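Local coordinates for protein P-granule scaffold (Caenorhabditis japonica, PDB 5W4A) that probably scaffolds germline P granules, assemblies linked to mRNA repression, and has a mostly helical N-terminal domain that pairs in a two-chain assembly, at residues N41-Y46 with K53-D58; L82-D87 with K177-E182; K129-K134 with L160-G165. All coordinates share one frame; numbering follows the deposited sequence.

How the contacts relate
Contact 2 lies closest to the middle of the chain and is partly buried, whereas contacts 1 and 3 are surface contacts on opposite sides of the chain's centre, their own centres about 28 Å apart. Contact 1 is local, folding K53-D58 back on the helix of N41-Y46 through a proline, a tyrosine face and a bridging water. Contact 2 joins the ends of helix 71-84 and helix 169-179 by leucine and isoleucine methyls; I178 of helix 169-179 also packs on F43, Y46 and P55 of contact 1. Contact 3, nested within the loop that contact 2 closes, is purely ionic and lies at the subunit interface; L160 meets L181 of contact 2.

Contact 1: residues N41-Y46 with K53-D58; sequences NSFAAY and KKPSVD. With EDO (1,2-ethanediol), chain T.
Y46 and F43 both carry CG trans to the backbone N (chi1 -176° and -179°), which leans the Y46 ring out alongside K54 and turns the F43 ring past P55 into the protein. P55 spans the two residues along the helix: its CB lies 3.7 Å from F43 CA, and its CD sits 3.6 Å from Y46 CB. The proline ring and the tyrosine side chain cross at about a right angle. On one face of the Y46 ring, K54 CA makes a CH-pi contact 4.1 Å from the centroid and 20° off the normal. The lysine chain then runs beside the tyrosine in the same direction, with K54 CG 3.9 Å from Y46 CE1.

No direct hydrogen bond joins the two segments. A water takes that place, donating to S42 O at 2.8 Å and to K53 O at 2.7 Å, so it ties two backbone carbonyls together. S42 OG lies against P55 CB and is hydrogen-bonded to D59 in the next helix. K177 adds a cation-pi contact to Y46, while F43 reaches V174 and I178 of helix 169-179, placing this corner against the larger helical body.

Both helices begin with a polar cap. N41 OD1 accepts from A44 N at 3.0 Å in the carbonyl plane, and S56 OG receives D59 N at the start of helix 57-64. The result is two short, consecutive N-capped helices joined by a loop whose proline packs back on the first, within a largely helical domain.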
loop_
_atom_site.group_PDB
_atom_site.type_symbol
_atom_site.label_atom_id
_atom_site.label_comp_id
_atom_site.label_asym_id
_atom_site.label_seq_id
_atom_site.Cartn_x
_atom_site.Cartn_y
_atom_site.Cartn_z
ATOM N N ASN C 41 8.485 -28.694 15.477
ATOM C CA ASN C 41 8.985 -27.407 15.915
ATOM C C ASN C 41 7.858 -26.555 16.506
ATOM O O ASN C 41 6.774 -26.434 15.918
ATOM C CB ASN C 41 9.628 -26.680 14.739
ATOM C CG ASN C 41 10.100 -25.301 15.122
ATOM O OD1 ASN C 41 9.336 -24.351 15.061
ATOM N ND2 ASN C 41 11.358 -25.186 15.546
ATOM N N SER C 42 8.116 -25.967 17.673
ATOM C CA SER C 42 7.053 -25.304 18.422
ATOM C C SER C 42 6.594 -24.004 17.772
ATOM O O SER C 42 5.436 -23.624 17.923
ATOM C CB SER C 42 7.508 -25.014 19.850
ATOM O OG SER C 42 8.483 -23.983 19.860
ATOM N N PHE C 43 7.487 -23.290 17.089
ATOM C CA PHE C 43 7.096 -22.076 16.365
ATOM C C PHE C 43 6.142 -22.426 15.223
ATOM O O PHE C 43 5.047 -21.851 15.114
ATOM C CB PHE C 43 8.386 -21.377 15.895
ATOM C CG PHE C 43 8.215 -20.069 15.139
ATOM C CD1 PHE C 43 7.039 -19.322 15.136
ATOM C CD2 PHE C 43 9.309 -19.572 14.439
ATOM C CE1 PHE C 43 6.957 -18.127 14.403
ATOM C CE2 PHE C 43 9.231 -18.393 13.730
ATOM C CZ PHE C 43 8.065 -17.666 13.721
ATOM N N ALA C 44 6.502 -23.428 14.414
ATOM C CA ALA C 44 5.618 -23.889 13.350
ATOM C C ALA C 44 4.307 -24.429 13.901
ATOM O O ALA C 44 3.229 -24.149 13.353
ATOM C CB ALA C 44 6.313 -24.943 12.497
ATOM N N ALA C 45 4.361 -25.208 14.983
ATOM C CA ALA C 45 3.131 -25.791 15.496
ATOM C C ALA C 45 2.153 -24.719 15.941
ATOM O O ALA C 45 0.942 -24.845 15.722
ATOM C CB ALA C 45 3.444 -26.749 16.651
ATOM N N TYR C 46 2.653 -23.669 16.589
ATOM C CA TYR C 46 1.787 -22.591 17.036
ATOM C C TYR C 46 1.219 -21.804 15.863
ATOM O O TYR C 46 0.020 -21.515 15.816
ATOM C CB TYR C 46 2.564 -21.672 17.960
ATOM C CG TYR C 46 1.747 -20.572 18.559
ATOM C CD1 TYR C 46 0.845 -20.855 19.564
ATOM C CD2 TYR C 46 1.894 -19.254 18.152
ATOM C CE1 TYR C 46 0.100 -19.864 20.155
ATOM C CE2 TYR C 46 1.144 -18.245 18.727
ATOM C CZ TYR C 46 0.246 -18.558 19.739
ATOM O OH TYR C 46 -0.521 -17.585 20.355
ATOM N N LYS C 53 0.536 -23.921 22.494
ATOM C CA LYS C 53 1.725 -23.544 23.247
ATOM C C LYS C 53 2.508 -22.491 22.468
ATOM O O LYS C 53 2.934 -22.740 21.338
ATOM C CB LYS C 53 2.588 -24.778 23.510
ATOM C CG LYS C 53 3.937 -24.506 24.186
ATOM C CD LYS C 53 4.901 -25.693 24.022
ATOM C CE LYS C 53 6.340 -25.236 23.700
ATOM N NZ LYS C 53 7.193 -26.332 23.108
ATOM N N LYS C 54 2.689 -21.312 23.065
ATOM C CA LYS C 54 3.439 -20.252 22.406
ATOM C C LYS C 54 4.922 -20.620 22.353
ATOM O O LYS C 54 5.484 -21.103 23.340
ATOM C CB LYS C 54 3.272 -18.916 23.136
ATOM C CG LYS C 54 1.832 -18.454 23.299
ATOM C CD LYS C 54 1.749 -17.270 24.265
ATOM C CE LYS C 54 0.315 -16.763 24.444
ATOM N NZ LYS C 54 0.267 -15.434 25.136
ATOM N N PRO C 55 5.584 -20.410 21.223
ATOM C CA PRO C 55 7.032 -20.652 21.172
ATOM C C PRO C 55 7.779 -19.663 22.054
ATOM O O PRO C 55 7.315 -18.553 22.323
ATOM C CB PRO C 55 7.382 -20.448 19.695
ATOM C CG PRO C 55 6.268 -19.573 19.177
ATOM C CD PRO C 55 5.052 -19.949 19.928
ATOM N N SER C 56 8.965 -20.078 22.487
ATOM C CA SER C 56 9.873 -19.187 23.191
ATOM C C SER C 56 10.617 -18.290 22.204
ATOM O O SER C 56 10.612 -18.518 20.994
ATOM C CB SER C 56 10.882 -19.991 24.005
ATOM O OG SER C 56 11.724 -20.735 23.138
ATOM N N VAL C 57 11.251 -17.242 22.741
ATOM C CA VAL C 57 12.181 -16.435 21.951
ATOM C C VAL C 57 13.223 -17.337 21.302
ATOM O O VAL C 57 13.501 -17.235 20.103
ATOM C CB VAL C 57 12.830 -15.343 22.828
ATOM C CG1 VAL C 57 14.029 -14.720 22.147
ATOM C CG2 VAL C 57 11.850 -14.249 23.129
ATOM N N ASP C 58 13.802 -18.252 22.080
ATOM C CA ASP C 58 14.820 -19.143 21.530
ATOM C C ASP C 58 14.266 -19.980 20.378
ATOM O O ASP C 58 14.927 -20.134 19.340
ATOM C CB ASP C 58 15.386 -20.050 22.629
ATOM C CG ASP C 58 16.246 -21.185 22.066
ATOM O OD1 ASP C 58 17.382 -20.912 21.624
ATOM O OD2 ASP C 58 15.780 -22.348 22.052
HETATM C C1 EDO T . 1.210 -13.697 21.885
HETATM O O1 EDO T . 1.815 -13.219 23.093
HETATM C C2 EDO T . 1.802 -15.040 21.430
HETATM O O2 EDO T . 3.240 -15.090 21.514
HETATM O O HOH W 1 3.834 -24.845 19.891
#

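Contact 2: residues L82-D87 with K177-E182; sequences LALGPD and KILGLE. With EDO (1,2-ethanediol), chain T; EDO (1,2-ethanediol), chain Q.
L84 and L179 meet methyl to methyl, with L84 CD2 4.0 Å from L179 CD2 and the two side chains crossing at about a right angle. The same L84 methyl also touches I178 CG2 at 4.0 Å, so one branch of L84 rests against two successive residues of helix 169-179. I178 CG2 is placed for this by standing trans to the backbone N, while its other branch, beside that N, leads to CD1, which turns toward helix 42-47. F175, one turn back on the same helix, touches both A83 and L84.

A second set of contacts pairs methyls with backbone carbonyls. The fork of L179 faces the end of helix 71-84: CD2 lies 3.6 Å from L84 O and CD1 3.9 Å from A83 O. These are van der Waals contacts; A83 O accepts a hydrogen bond from K156 NZ of helix 153-160.

I178 O takes its polar partners here from two ethanediols that probably came from the crystallisation liquor, accepting one hydrogen bond from O2 of the chain T molecule at 3.0 Å and one from O1 of the chain Q molecule at 3.2 Å. They occupy a carbonyl at the last turn of its helix.

Both backbones turn at glycine. G85 leaves helix 71-84 with phi 95°, and its angles would jam any side chain against the carbonyl of L84. G180 closes helix 169-179 in a Schellman motif. Two glycine-terminated helix C-termini thus pack together through aliphatic side chains within a helical domain.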
loop_
_atom_site.group_PDB
_atom_site.type_symbol
_atom_site.label_atom_id
_atom_site.label_comp_id
_atom_site.label_asym_id
_atom_site.label_seq_id
_atom_site.Cartn_x
_atom_site.Cartn_y
_atom_site.Cartn_z
ATOM N N LEU C 82 13.822 -6.992 14.056
ATOM C CA LEU C 82 13.375 -5.618 14.277
ATOM C C LEU C 82 11.858 -5.521 14.297
ATOM O O LEU C 82 11.285 -4.785 15.106
ATOM C CB LEU C 82 13.920 -4.691 13.205
ATOM C CG LEU C 82 15.427 -4.473 13.227
ATOM C CD1 LEU C 82 15.817 -3.530 12.113
ATOM C CD2 LEU C 82 15.841 -3.891 14.591
ATOM N N ALA C 83 11.192 -6.219 13.387
ATOM C CA ALA C 83 9.738 -6.159 13.325
ATOM C C ALA C 83 9.109 -6.798 14.554
ATOM O O ALA C 83 7.992 -6.440 14.927
ATOM C CB ALA C 83 9.247 -6.848 12.053
ATOM N N LEU C 84 9.797 -7.749 15.178
ATOM C CA LEU C 84 9.289 -8.465 16.343
ATOM C C LEU C 84 9.430 -7.686 17.644
ATOM O O LEU C 84 8.886 -8.125 18.659
ATOM C CB LEU C 84 10.004 -9.816 16.491
ATOM C CG LEU C 84 9.596 -10.892 15.477
ATOM C CD1 LEU C 84 10.508 -12.127 15.573
ATOM C CD2 LEU C 84 8.135 -11.304 15.630
ATOM N N GLY C 85 10.186 -6.595 17.657
ATOM C CA GLY C 85 10.128 -5.651 18.760
ATOM C C GLY C 85 11.170 -5.858 19.849
ATOM O O GLY C 85 12.185 -6.528 19.659
ATOM N N PRO C 86 10.921 -5.293 21.040
ATOM C CA PRO C 86 12.008 -5.164 22.026
ATOM C C PRO C 86 12.565 -6.478 22.556
ATOM O O PRO C 86 13.739 -6.519 22.930
ATOM C CB PRO C 86 11.354 -4.344 23.150
ATOM C CG PRO C 86 9.891 -4.587 22.997
ATOM C CD PRO C 86 9.659 -4.715 21.527
ATOM N N ASP C 87 11.776 -7.555 22.606
ATOM C CA ASP C 87 12.304 -8.827 23.097
ATOM C C ASP C 87 13.352 -9.436 22.170
ATOM O O ASP C 87 13.960 -10.449 22.531
ATOM C CB ASP C 87 11.179 -9.848 23.293
ATOM C CG ASP C 87 10.282 -9.510 24.467
ATOM O OD1 ASP C 87 10.717 -8.733 25.339
ATOM O OD2 ASP C 87 9.152 -10.033 24.515
ATOM N N LYS C 177 -0.006 -13.632 14.711
ATOM C CA LYS C 177 -0.029 -14.720 15.690
ATOM C C LYS C 177 1.014 -14.500 16.782
ATOM O O LYS C 177 0.704 -14.614 17.981
ATOM C CB LYS C 177 0.213 -16.069 14.986
ATOM C CG LYS C 177 -0.927 -16.580 14.100
ATOM C CD LYS C 177 -2.095 -17.141 14.906
ATOM C CE LYS C 177 -1.689 -18.390 15.671
ATOM N NZ LYS C 177 -2.852 -19.054 16.321
ATOM N N ILE C 178 2.267 -14.184 16.396
ATOM C CA ILE C 178 3.364 -14.136 17.364
ATOM C C ILE C 178 3.288 -12.898 18.243
ATOM O O ILE C 178 3.638 -12.953 19.430
ATOM C CB ILE C 178 4.715 -14.221 16.630
ATOM C CG1 ILE C 178 4.833 -15.580 15.946
ATOM C CG2 ILE C 178 5.885 -13.936 17.579
ATOM C CD1 ILE C 178 4.929 -16.752 16.909
ATOM N N LEU C 179 2.846 -11.771 17.695
ATOM C CA LEU C 179 2.771 -10.527 18.442
ATOM C C LEU C 179 1.430 -10.313 19.111
ATOM O O LEU C 179 1.243 -9.267 19.738
ATOM C CB LEU C 179 3.072 -9.351 17.521
ATOM C CG LEU C 179 4.483 -9.398 16.927
ATOM C CD1 LEU C 179 4.637 -8.246 15.961
ATOM C CD2 LEU C 179 5.561 -9.394 18.001
ATOM N N GLY C 180 0.486 -11.229 18.940
ATOM C CA GLY C 180 -0.804 -11.099 19.604
ATOM C C GLY C 180 -1.608 -9.918 19.111
ATOM O O GLY C 180 -2.224 -9.207 19.913
ATOM N N LEU C 181 -1.620 -9.680 17.804
ATOM C CA LEU C 181 -2.296 -8.507 17.277
ATOM C C LEU C 181 -3.779 -8.724 17.003
ATOM O O LEU C 181 -4.462 -7.758 16.640
ATOM C CB LEU C 181 -1.607 -8.030 15.982
ATOM C CG LEU C 181 -0.100 -7.801 16.153
ATOM C CD1 LEU C 181 0.526 -7.399 14.833
ATOM C CD2 LEU C 181 0.198 -6.767 17.215
ATOM N N GLU C 182 -4.288 -9.952 17.115
ATOM C CA GLU C 182 -5.714 -10.194 16.912
ATOM C C GLU C 182 -6.477 -9.844 18.189
ATOM O O GLU C 182 -6.218 -10.414 19.254
ATOM C CB GLU C 182 -5.957 -11.647 16.491
ATOM C CG GLU C 182 -7.421 -11.890 16.126
ATOM C CD GLU C 182 -7.713 -13.323 15.690
ATOM O OE1 GLU C 182 -6.776 -14.143 15.618
ATOM O OE2 GLU C 182 -8.898 -13.605 15.415
HETATM C C1 EDO T . 1.210 -13.697 21.885
HETATM O O1 EDO T . 1.815 -13.219 23.093
HETATM C C2 EDO T . 1.802 -15.040 21.430
HETATM O O2 EDO T . 3.240 -15.090 21.514
HETATM C C1 EDO Q . 6.610 -11.444 21.204
HETATM O O1 EDO Q . 5.270 -11.387 21.726
HETATM C C2 EDO Q . 7.396 -12.579 21.856
HETATM O O2 EDO Q . 7.031 -13.838 21.277
#

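Contact 3: residues K129-K134 with L160-G165; sequences KAKLQK and LSELCG
K131 and E162 approach from opposite backbones with their side chains crossing at about a right angle. The lysine is stretched to full length, trans at every torsion from chi1 (-168°) outward, which carries its ammonium across a CA separation of 10.7 Å. The glutamate folds instead, bending at chi2 (-67°), and presents a face of its carboxylate to the lysine, with NZ above the plane on the OE1 side. K131 NZ comes to E162 OE1 at 3.3 Å, a salt bridge whose hydrogen bond is weak, and lies 3.7 Å from E162 CD. The other oxygen, OE2, pairs with K131 of the second subunit, while K131 NZ in turn reaches OE2 of E162 on that subunit.

Two lysines and two glutamates from two chains thus form a reciprocal ionic cluster at the homodimer interface, joining the end of helix 116-131 to the 3-10 turn 162-165 that follows helix 153-160. E162 also touches E162 of the second subunit, and the lysines would be expected to offset the mutual repulsion of these acids. A glutamine in place of this glutamate would probably leave K131 without its carboxylate mates in both subunits and weaken the cross-subunit pairing.

The aliphatic parts lie on helix 136-148, K131 against A142 and E162 against I143, which is likely to limit their freedom to turn. The interface continues past the cluster: K134 forms salt bridges to D167 and D169 of the second subunit, and L132 packs on V192 of that chain. Just beyond the glutamate, G165 N donates to E162 O at 2.9 Å, the i to i+3 bond of the 3-10 turn.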
loop_
_atom_site.group_PDB
_atom_site.type_symbol
_atom_site.label_atom_id
_atom_site.label_comp_id
_atom_site.label_asym_id
_atom_site.label_seq_id
_atom_site.Cartn_x
_atom_site.Cartn_y
_atom_site.Cartn_z
ATOM N N LYS C 129 9.731 7.648 1.023
ATOM C CA LYS C 129 10.284 7.686 -0.320
ATOM C C LYS C 129 10.463 6.281 -0.880
ATOM O O LYS C 129 10.214 6.047 -2.075
ATOM C CB LYS C 129 11.604 8.465 -0.317
ATOM C CG LYS C 129 11.376 9.952 -0.124
ATOM C CD LYS C 129 12.686 10.748 -0.107
ATOM C CE LYS C 129 13.297 10.855 -1.502
ATOM N NZ LYS C 129 14.378 11.894 -1.567
ATOM N N ALA C 130 10.861 5.320 -0.028
ATOM C CA ALA C 130 11.050 3.941 -0.489
ATOM C C ALA C 130 9.758 3.352 -1.031
ATOM O O ALA C 130 9.767 2.648 -2.049
ATOM C CB ALA C 130 11.579 3.043 0.640
ATOM N N LYS C 131 8.643 3.612 -0.356
ATOM C CA LYS C 131 7.381 3.026 -0.777
ATOM C C LYS C 131 6.994 3.471 -2.179
ATOM O O LYS C 131 6.327 2.727 -2.895
ATOM C CB LYS C 131 6.286 3.357 0.221
ATOM C CG LYS C 131 5.025 2.565 0.003
ATOM C CD LYS C 131 4.067 2.714 1.154
ATOM C CE LYS C 131 2.933 1.729 0.967
ATOM N NZ LYS C 131 1.978 1.788 2.076
ATOM N N LEU C 132 7.398 4.678 -2.582
ATOM C CA LEU C 132 7.114 5.214 -3.908
ATOM C C LEU C 132 7.987 4.620 -4.998
ATOM O O LEU C 132 7.732 4.893 -6.172
ATOM C CB LEU C 132 7.301 6.737 -3.902
ATOM C CG LEU C 132 6.379 7.498 -2.951
ATOM C CD1 LEU C 132 6.783 8.970 -2.880
ATOM C CD2 LEU C 132 4.924 7.420 -3.345
ATOM N N GLN C 133 9.012 3.845 -4.653
ATOM C CA GLN C 133 9.778 3.150 -5.662
ATOM C C GLN C 133 8.979 1.957 -6.162
ATOM O O GLN C 133 8.020 1.504 -5.527
ATOM C CB GLN C 133 11.131 2.697 -5.112
ATOM C CG GLN C 133 12.017 3.812 -4.652
ATOM C CD GLN C 133 13.351 3.313 -4.137
ATOM O OE1 GLN C 133 13.950 2.396 -4.709
ATOM N NE2 GLN C 133 13.829 3.919 -3.064
ATOM N N LYS C 134 9.334 1.492 -7.359
ATOM C CA LYS C 134 8.556 0.457 -8.029
ATOM C C LYS C 134 9.050 -0.975 -7.784
ATOM O O LYS C 134 8.569 -1.895 -8.463
ATOM C CB LYS C 134 8.521 0.732 -9.537
ATOM C CG LYS C 134 8.013 2.100 -9.879
ATOM C CD LYS C 134 6.562 2.178 -9.566
ATOM C CE LYS C 134 5.842 3.425 -10.183
ATOM N NZ LYS C 134 4.472 3.505 -9.627
ATOM N N LEU C 160 1.736 -3.529 9.287
ATOM C CA LEU C 160 2.068 -4.881 8.823
ATOM C C LEU C 160 1.060 -5.393 7.796
ATOM O O LEU C 160 1.393 -6.218 6.930
ATOM C CB LEU C 160 2.123 -5.830 10.014
ATOM C CG LEU C 160 3.344 -5.714 10.902
ATOM C CD1 LEU C 160 3.150 -6.411 12.237
ATOM C CD2 LEU C 160 4.569 -6.273 10.174
ATOM N N SER C 161 -0.196 -4.963 7.898
ATOM C CA SER C 161 -1.213 -5.377 6.942
ATOM C C SER C 161 -0.829 -4.993 5.518
ATOM O O SER C 161 -1.276 -5.643 4.570
ATOM C CB SER C 161 -2.567 -4.749 7.291
ATOM O OG SER C 161 -3.160 -5.359 8.447
ATOM N N GLU C 162 0.018 -3.966 5.356
ATOM C CA GLU C 162 0.456 -3.575 4.017
ATOM C C GLU C 162 1.239 -4.695 3.338
ATOM O O GLU C 162 1.348 -4.700 2.103
ATOM C CB GLU C 162 1.318 -2.297 4.083
ATOM C CG GLU C 162 0.543 -1.047 4.496
ATOM C CD GLU C 162 -0.477 -0.626 3.470
ATOM O OE1 GLU C 162 -0.171 -0.663 2.246
ATOM O OE2 GLU C 162 -1.619 -0.341 3.889
ATOM N N LEU C 163 1.745 -5.675 4.108
ATOM C CA LEU C 163 2.399 -6.834 3.481
ATOM C C LEU C 163 1.463 -7.564 2.526
ATOM O O LEU C 163 1.917 -8.159 1.543
ATOM C CB LEU C 163 2.914 -7.796 4.564
ATOM C CG LEU C 163 4.077 -7.239 5.348
ATOM C CD1 LEU C 163 4.304 -8.086 6.613
ATOM C CD2 LEU C 163 5.378 -7.170 4.503
ATOM N N CYS C 164 0.149 -7.544 2.798
ATOM C CA CYS C 164 -0.818 -8.207 1.941
ATOM C C CYS C 164 -0.841 -7.591 0.548
ATOM O O CYS C 164 -1.184 -8.284 -0.402
ATOM C CB CYS C 164 -2.202 -8.160 2.571
ATOM S SG CYS C 164 -2.256 -8.981 4.203
ATOM N N GLY C 165 -0.403 -6.330 0.404
ATOM C CA GLY C 165 -0.317 -5.706 -0.904
ATOM C C GLY C 165 0.807 -6.228 -1.764
ATOM O O GLY C 165 0.829 -5.933 -2.965
#